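PDB 6FJN: fiber from Human adenovirus 26, which probably attaches the virus to its host-cell receptor through the trimeric knob domain at the tip of the fiber, the part described here. Local coordinates for residues S62-E67 with L72-L77; L26-C31 with D80-R85; N145-N150 with S155-F160. All coordinates share one frame; numbering follows the deposited sequence. Where two conformers were deposited one is given.

In the fold
All three contacts lie in the antiparallel beta sandwich of the adenovirus fiber knob. Contact 2 is wholly buried and apolar: a tryptophan from the end of the loop leading into strand 83-86 meets two leucines of strand 22-31. Contacts 1 and 3 lie in the other sheet and the loops that follow its strands, and both tie a loop to a strand through serine hydroxyls: loop serines bond strand amides in contact 1, a strand serine takes a loop amide in contact 3. Contact 1 is partly buried, contact 3 buried but threaded by water. The leucine layer joins them: L63 of contact 1 packs on L26 of contact 2, whose other methyl, CD1, reaches F158 of 155-160.

Contact 1: S62-E67 with L72-L77; sequences SLLFDE and LPSSSL
S76 and S62 open this contact as a reciprocal pair, where the loop after strand 58-65 folds back along that strand, the outermost strand, within this chain, of one sheet of the knob's beta sandwich. The backbone N of S76 gives a hydrogen bond to S62 O at 2.8 Å, in the carbonyl plane, while S62 N is bonded in return to S76 OG at an almost straight 173°. Serine suits a loop that has no regular strand geometry, because its short hydroxyl can stand in for a missing backbone carbonyl. S75 does the same for L64: its OG accepts from L64 N at 2.9 Å and donates to L72 O. With OG anti to the carbonyl carbon (chi1 -61°), the hydroxyl bridges the strand and the type I turn L72-S75, whose own S75 N also bonds to L72 O. That carbonyl is therefore gripped twice.

These serine-to-strand bonds are the close-fitted part; on the buried side L63 and L77 add ordinary apolar contact, meeting obliquely, CD2 to CD2 at 3.9 Å. L63 also touches L24 and L26 of strand 22-31, so these leucines carry the contact into the layer between the two sheets. F65 starts out away from the loop, and its side chain touches I156 and M102.

Toward solvent the contact thins. S74 sets its OG 3.7 Å from L64 CD1 and probably bonds through it to N150 ND2, and D66 directs its OD1 to the backbone N of N68 and I70. L72 bridges the two regions, its CD2 lying 3.8 Å from D66 CB and its CG against L64 CB. Its backbone N makes the last bond, to L64 O at 2.8 Å, with the donor tilted 27° from the carbonyl plane.

Contact 2: L26-C31 with D80-R85; sequences LTLTKC and DYWNYR
W82 pushes the six-membered end of its indole up against the end methyls of L26 and L28, two leucines two residues apart and so on the same side of their strand. Its CH2 atom is the common meeting point, 3.8 Å from L26 CD2 and 3.7 Å from L28 CD1. The two methyls arrive differently: L28 CD1 sits at the ring edge, in its plane, whereas L26 CD2 comes in obliquely and also lies 3.8 Å from W82 CZ3. Placing CG of W82 anti to its backbone N (chi1 172°) carries the ring from the loop toward the strand, across a gap of 8.9 Å between the CA atoms of L26 and W82.

In the knob's beta sandwich, strand 3-5 lies between strands 22-31 and 83-86, and its L4 also touches W82. F65 of strand 58-65, in the other sheet, packs on the indole as well, so a large flat ring suits this junction. The leucines' branched ends reach beyond it, L26 to V39 and L28 to V35 of strand 34-43. On the strand's other side T29 OG1 bonds to T3 OG1 and to Q34 NE2 of the second subunit.

Contact 3: N145-N150 with S155-F160; sequences NQETEN and SITFTF
E147 rests on S155 and T157, and its path can be followed atom by atom. CB lies 3.4 Å from S155 OG; CG meets both that hydroxyl and T157 CG2, the latter at 3.6 Å. The chain then bends (chi2 -59°), which keeps CD within 3.9 Å of T157 CG2. At the tip, OE2 accepts from a water at 2.7 Å, which is also hydrogen-bonded to T157 OG1, and forms a salt bridge with K60 NZ. Glutamate suits this place because its methylenes cover the strand while its carboxylate reaches water and a lysine.

S155 is small enough to sit beneath the loop backbone. Its OG accepts from E147 N at 3.1 Å, and one water links it to Q146 N while another links it to E147 O. A backbone bond from N145 N to S155 O, 2.8 Å, closes the other end.

The loop 145-150 belongs to the connection between the antiparallel neighbours 137-144 and 154-161. Strand 154-161 lies between strand 137-144 and strand 58-65, while I156 and F158 pack against strand 176-181 of the other sheet of the knob sandwich.

Contact 1: S62-E67 with L72-L77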
# COMPACT_ATOMS: atom_id res chain seq x y z
N SER A 62 -11.65 6.78 16.31
CA SER A 62 -10.83 6.04 17.25
C SER A 62 -11.33 4.62 17.48
O SER A 62 -12.49 4.43 17.86
CB SER A 62 -10.85 6.70 18.61
OG SER A 62 -10.25 7.99 18.50
N LEU A 63 -10.46 3.63 17.28
CA LEU A 63 -10.70 2.24 17.69
C LEU A 63 -9.78 1.97 18.87
O LEU A 63 -8.55 2.00 18.72
CB LEU A 63 -10.43 1.25 16.57
CG LEU A 63 -11.49 1.16 15.46
CD1 LEU A 63 -11.74 2.46 14.70
CD2 LEU A 63 -11.14 0.05 14.51
N LEU A 64 -10.38 1.75 20.03
CA LEU A 64 -9.64 1.48 21.26
C LEU A 64 -9.88 0.03 21.62
O LEU A 64 -11.02 -0.45 21.53
CB LEU A 64 -10.20 2.34 22.38
CG LEU A 64 -10.28 3.84 22.09
CD1 LEU A 64 -10.88 4.57 23.31
CD2 LEU A 64 -8.94 4.43 21.74
N PHE A 65 -8.82 -0.70 22.02
CA PHE A 65 -8.95 -2.12 22.30
C PHE A 65 -8.44 -2.42 23.69
O PHE A 65 -7.45 -1.79 24.18
CB PHE A 65 -8.17 -2.97 21.30
CG PHE A 65 -8.55 -2.73 19.86
CD1 PHE A 65 -9.63 -3.42 19.28
CD2 PHE A 65 -7.86 -1.79 19.09
CE1 PHE A 65 -9.98 -3.22 17.96
CE2 PHE A 65 -8.21 -1.62 17.74
CZ PHE A 65 -9.26 -2.32 17.21
N ASP A 66 -9.03 -3.45 24.30
CA ASP A 66 -8.54 -3.95 25.58
C ASP A 66 -7.41 -4.93 25.38
O ASP A 66 -6.94 -5.17 24.27
CB ASP A 66 -9.74 -4.51 26.37
CG ASP A 66 -10.36 -5.75 25.80
OD1 ASP A 66 -9.66 -6.50 25.07
OD2 ASP A 66 -11.56 -6.00 26.10
N GLU A 67 -7.01 -5.54 26.53
CA GLU A 67 -5.90 -6.52 26.63
C GLU A 67 -6.09 -7.77 25.78
O GLU A 67 -5.16 -8.51 25.49
CB GLU A 67 -5.71 -6.94 28.10
CG GLU A 67 -4.91 -5.92 28.87
CD GLU A 67 -3.44 -5.93 28.50
OE1 GLU A 67 -2.79 -4.86 28.54
OE2 GLU A 67 -2.91 -6.99 28.10
N LEU A 72 -13.29 -1.50 22.71
CA LEU A 72 -13.97 -0.84 23.83
C LEU A 72 -15.20 -0.10 23.36
O LEU A 72 -15.20 0.50 22.30
CB LEU A 72 -13.10 0.25 24.50
CG LEU A 72 -11.73 -0.04 25.02
CD1 LEU A 72 -11.22 1.06 25.94
CD2 LEU A 72 -11.81 -1.40 25.53
N PRO A 73 -16.26 -0.07 24.17
CA PRO A 73 -17.49 0.66 23.81
C PRO A 73 -17.26 2.15 23.63
O PRO A 73 -17.99 2.80 22.84
CB PRO A 73 -18.44 0.39 24.98
CG PRO A 73 -17.77 -0.44 25.89
CD PRO A 73 -16.41 -0.83 25.44
N SER A 74 -16.26 2.75 24.24
CA SER A 74 -16.01 4.17 24.04
C SER A 74 -15.39 4.52 22.72
O SER A 74 -15.22 5.70 22.41
CB SER A 74 -15.16 4.63 25.19
OG SER A 74 -13.98 3.88 25.22
N SER A 75 -15.12 3.53 21.88
CA SER A 75 -14.63 3.76 20.51
C SER A 75 -15.66 4.47 19.64
O SER A 75 -16.84 4.43 19.93
CB SER A 75 -14.29 2.43 19.86
OG SER A 75 -13.27 1.73 20.58
N SER A 76 -15.15 5.08 18.57
CA SER A 76 -16.03 5.70 17.58
C SER A 76 -16.87 4.69 16.82
O SER A 76 -17.98 5.00 16.36
CB SER A 76 -15.19 6.42 16.52
OG SER A 76 -14.30 7.36 17.11
N LEU A 77 -16.30 3.53 16.62
CA LEU A 77 -16.92 2.39 15.91
C LEU A 77 -17.74 1.57 16.87
O LEU A 77 -17.26 1.24 17.97
CB LEU A 77 -15.80 1.53 15.33
CG LEU A 77 -16.20 0.23 14.64
CD1 LEU A 77 -17.07 0.48 13.42
CD2 LEU A 77 -14.98 -0.60 14.28

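Contact 2: L26-C31 with D80-R85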
# COMPACT_ATOMS: atom_id res chain seq x y z
N LEU A 26 -13.83 -1.14 7.23
CA LEU A 26 -12.49 -1.50 7.69
C LEU A 26 -12.35 -3.00 7.65
O LEU A 26 -13.17 -3.71 8.24
CB LEU A 26 -12.20 -0.96 9.10
CG LEU A 26 -10.83 -1.32 9.66
CD1 LEU A 26 -9.71 -0.73 8.86
CD2 LEU A 26 -10.78 -0.86 11.13
N THR A 27 -11.26 -3.47 7.03
CA THR A 27 -10.93 -4.88 6.98
C THR A 27 -9.49 -5.04 7.39
O THR A 27 -8.60 -4.36 6.83
CB THR A 27 -11.13 -5.39 5.54
OG1 THR A 27 -12.46 -5.12 5.10
CG2 THR A 27 -10.91 -6.89 5.41
N LEU A 28 -9.25 -5.93 8.34
CA LEU A 28 -7.91 -6.24 8.84
C LEU A 28 -7.67 -7.71 8.56
O LEU A 28 -8.35 -8.58 9.14
CB LEU A 28 -7.83 -5.95 10.33
CG LEU A 28 -8.13 -4.54 10.79
CD1 LEU A 28 -8.04 -4.46 12.30
CD2 LEU A 28 -7.24 -3.51 10.13
N THR A 29 -6.72 -8.02 7.66
CA THR A 29 -6.43 -9.39 7.29
C THR A 29 -5.05 -9.77 7.82
O THR A 29 -4.05 -9.09 7.50
CB THR A 29 -6.48 -9.57 5.78
OG1 THR A 29 -7.81 -9.24 5.31
CG2 THR A 29 -6.09 -11.00 5.41
N LYS A 30 -4.99 -10.79 8.64
CA LYS A 30 -3.75 -11.23 9.23
C LYS A 30 -2.90 -11.92 8.17
O LYS A 30 -3.29 -12.94 7.59
CB LYS A 30 -4.10 -12.18 10.36
CG LYS A 30 -3.01 -12.91 11.07
CD LYS A 30 -2.14 -11.94 11.77
CE LYS A 30 -1.37 -12.72 12.87
NZ LYS A 30 -0.42 -11.85 13.59
N CYS A 31 -1.67 -11.39 7.98
CA CYS A 31 -0.65 -11.93 7.14
C CYS A 31 0.62 -12.19 7.98
O CYS A 31 1.59 -11.40 7.90
CB CYS A 31 -0.35 -11.00 5.98
SG CYS A 31 -1.76 -10.64 4.91
N ASP A 80 -21.24 -3.74 17.38
CA ASP A 80 -22.23 -4.69 16.89
C ASP A 80 -21.88 -5.55 15.63
O ASP A 80 -22.17 -6.79 15.65
CB ASP A 80 -23.53 -3.96 16.57
CG ASP A 80 -24.12 -3.28 17.77
OD1 ASP A 80 -23.74 -3.62 18.89
OD2 ASP A 80 -24.94 -2.38 17.58
N TYR A 81 -21.25 -4.98 14.61
CA TYR A 81 -20.90 -5.73 13.39
C TYR A 81 -19.39 -5.67 13.14
O TYR A 81 -18.94 -5.65 11.96
CB TYR A 81 -21.74 -5.19 12.21
CG TYR A 81 -23.19 -5.51 12.44
CD1 TYR A 81 -23.67 -6.80 12.28
CD2 TYR A 81 -24.08 -4.53 12.92
CE1 TYR A 81 -25.00 -7.10 12.51
CE2 TYR A 81 -25.42 -4.83 13.18
CZ TYR A 81 -25.86 -6.11 12.98
OH TYR A 81 -27.18 -6.40 13.22
N TRP A 82 -18.59 -5.48 14.22
CA TRP A 82 -17.12 -5.53 14.18
C TRP A 82 -16.78 -6.86 14.76
O TRP A 82 -17.00 -7.11 15.97
CB TRP A 82 -16.47 -4.47 15.06
CG TRP A 82 -14.96 -4.66 15.16
CD1 TRP A 82 -14.26 -5.07 16.26
CD2 TRP A 82 -14.01 -4.45 14.13
NE1 TRP A 82 -12.93 -5.11 15.98
CE2 TRP A 82 -12.73 -4.72 14.68
CE3 TRP A 82 -14.08 -4.00 12.80
CZ2 TRP A 82 -11.57 -4.58 13.93
CZ3 TRP A 82 -12.91 -3.88 12.07
CH2 TRP A 82 -11.69 -4.18 12.64
N ASN A 83 -16.37 -7.77 13.91
CA ASN A 83 -15.99 -9.10 14.39
C ASN A 83 -15.29 -9.88 13.26
O ASN A 83 -15.00 -9.34 12.17
CB ASN A 83 -17.13 -9.88 15.04
CG ASN A 83 -16.61 -11.09 15.81
OD1 ASN A 83 -16.75 -12.19 15.34
ND2 ASN A 83 -15.78 -10.86 16.84
N TYR A 84 -14.90 -11.11 13.59
CA TYR A 84 -14.32 -12.00 12.62
C TYR A 84 -15.24 -12.25 11.45
O TYR A 84 -16.47 -12.39 11.67
CB TYR A 84 -13.94 -13.30 13.33
CG TYR A 84 -12.73 -13.20 14.19
CD1 TYR A 84 -11.48 -13.22 13.61
CD2 TYR A 84 -12.79 -13.05 15.59
CE1 TYR A 84 -10.31 -13.12 14.37
CE2 TYR A 84 -11.61 -12.96 16.37
CZ TYR A 84 -10.38 -13.01 15.75
OH TYR A 84 -9.20 -12.91 16.49
N ARG A 85 -14.71 -12.39 10.24
CA ARG A 85 -15.50 -12.59 9.00
C ARG A 85 -16.18 -13.97 9.03
O ARG A 85 -15.62 -14.95 9.56
CB ARG A 85 -14.66 -12.42 7.68
CG ARG A 85 -15.43 -12.71 6.36
CD ARG A 85 -14.77 -12.33 5.02
NE ARG A 85 -15.74 -12.43 3.90
CZ ARG A 85 -15.50 -12.32 2.59
NH1 ARG A 85 -14.28 -12.14 2.12
NH2 ARG A 85 -16.50 -12.44 1.71

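Contact 3: N145-N150 with S155-F160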
# COMPACT_ATOMS: atom_id res chain seq x y z
N ASN A 145 -1.47 2.72 18.54
CA ASN A 145 -1.19 2.69 19.99
C ASN A 145 -0.88 4.04 20.60
O ASN A 145 -0.24 4.12 21.63
CB ASN A 145 -0.11 1.66 20.34
CG ASN A 145 -0.47 0.25 19.97
OD1 ASN A 145 0.48 -0.59 19.76
ND2 ASN A 145 -1.71 -0.08 19.88
N GLN A 146 -1.39 5.11 19.98
CA GLN A 146 -1.12 6.45 20.49
C GLN A 146 -2.20 6.97 21.42
O GLN A 146 -2.02 8.02 22.02
CB GLN A 146 -0.83 7.43 19.36
CG GLN A 146 0.37 6.99 18.51
CD GLN A 146 1.58 6.71 19.37
OE1 GLN A 146 2.11 7.62 20.04
NE2 GLN A 146 1.95 5.47 19.50
N GLU A 147 -3.31 6.25 21.60
CA GLU A 147 -4.34 6.64 22.53
C GLU A 147 -4.06 6.06 23.91
O GLU A 147 -3.56 4.97 24.05
CB GLU A 147 -5.70 6.15 22.07
CG GLU A 147 -6.09 6.72 20.69
CD GLU A 147 -6.13 8.23 20.69
OE1 GLU A 147 -6.88 8.81 21.51
OE2 GLU A 147 -5.51 8.87 19.82
N THR A 148 -4.45 6.84 24.92
CA THR A 148 -4.52 6.34 26.29
C THR A 148 -5.98 6.38 26.86
O THR A 148 -6.19 5.87 27.97
CB THR A 148 -3.58 7.15 27.18
OG1 THR A 148 -3.91 8.52 27.00
CG2 THR A 148 -2.14 6.92 26.77
N GLU A 149 -6.95 6.92 26.09
CA GLU A 149 -8.39 7.09 26.47
C GLU A 149 -8.83 5.79 27.15
O GLU A 149 -8.62 4.67 26.61
CB GLU A 149 -9.28 7.43 25.23
CG GLU A 149 -10.76 7.73 25.52
CD GLU A 149 -11.65 8.17 24.36
OE1 GLU A 149 -11.24 8.26 23.19
OE2 GLU A 149 -12.86 8.42 24.63
N ASN A 150 -9.47 5.91 28.31
CA ASN A 150 -10.22 4.83 28.92
C ASN A 150 -9.46 3.52 29.22
O ASN A 150 -10.01 2.43 29.22
CB ASN A 150 -11.52 4.62 28.12
CG ASN A 150 -12.53 5.79 28.30
OD1 ASN A 150 -12.37 6.66 29.15
ND2 ASN A 150 -13.56 5.80 27.50
N SER A 155 -4.55 0.77 20.28
CA SER A 155 -5.48 1.64 19.55
C SER A 155 -5.07 1.69 18.09
O SER A 155 -3.88 1.57 17.72
CB SER A 155 -5.52 3.04 20.12
OG SER A 155 -4.27 3.70 20.11
N ILE A 156 -6.08 1.94 17.25
CA ILE A 156 -5.86 2.34 15.84
C ILE A 156 -6.77 3.50 15.61
O ILE A 156 -7.98 3.41 15.85
CB ILE A 156 -6.19 1.20 14.83
CG1 ILE A 156 -5.42 -0.09 15.15
CG2 ILE A 156 -5.94 1.68 13.41
CD1 ILE A 156 -5.83 -1.30 14.33
N THR A 157 -6.21 4.63 15.16
CA THR A 157 -7.06 5.78 14.84
C THR A 157 -6.85 6.18 13.40
O THR A 157 -5.75 6.02 12.82
CB THR A 157 -6.82 6.96 15.79
OG1 THR A 157 -5.51 7.50 15.58
CG2 THR A 157 -6.99 6.54 17.24
N PHE A 158 -7.91 6.70 12.80
CA PHE A 158 -7.93 7.19 11.42
C PHE A 158 -8.36 8.62 11.47
O PHE A 158 -9.52 8.89 11.85
CB PHE A 158 -8.91 6.37 10.57
CG PHE A 158 -8.69 4.90 10.61
CD1 PHE A 158 -7.82 4.27 9.73
CD2 PHE A 158 -9.37 4.10 11.52
CE1 PHE A 158 -7.58 2.91 9.78
CE2 PHE A 158 -9.13 2.76 11.59
CZ PHE A 158 -8.24 2.16 10.72
N THR A 159 -7.47 9.54 11.10
CA THR A 159 -7.82 10.95 11.05
C THR A 159 -7.83 11.38 9.61
O THR A 159 -6.95 10.99 8.80
CB THR A 159 -6.81 11.78 11.85
OG1 THR A 159 -6.79 11.33 13.22
CG2 THR A 159 -7.13 13.26 11.87
N PHE A 160 -8.80 12.22 9.26
CA PHE A 160 -8.92 12.77 7.93
C PHE A 160 -8.84 14.28 8.08
O PHE A 160 -9.62 14.87 8.89
CB PHE A 160 -10.25 12.34 7.31
CG PHE A 160 -10.36 10.85 7.13
CD1 PHE A 160 -10.80 10.06 8.18
CD2 PHE A 160 -9.89 10.23 5.98
CE1 PHE A 160 -10.83 8.70 8.06
CE2 PHE A 160 -9.95 8.85 5.85
CZ PHE A 160 -10.39 8.10 6.89
O HOH W 1 -3.54 5.21 17.95
O HOH W 2 -4.05 7.91 17.82
O HOH W 3 -3.16 2.43 22.88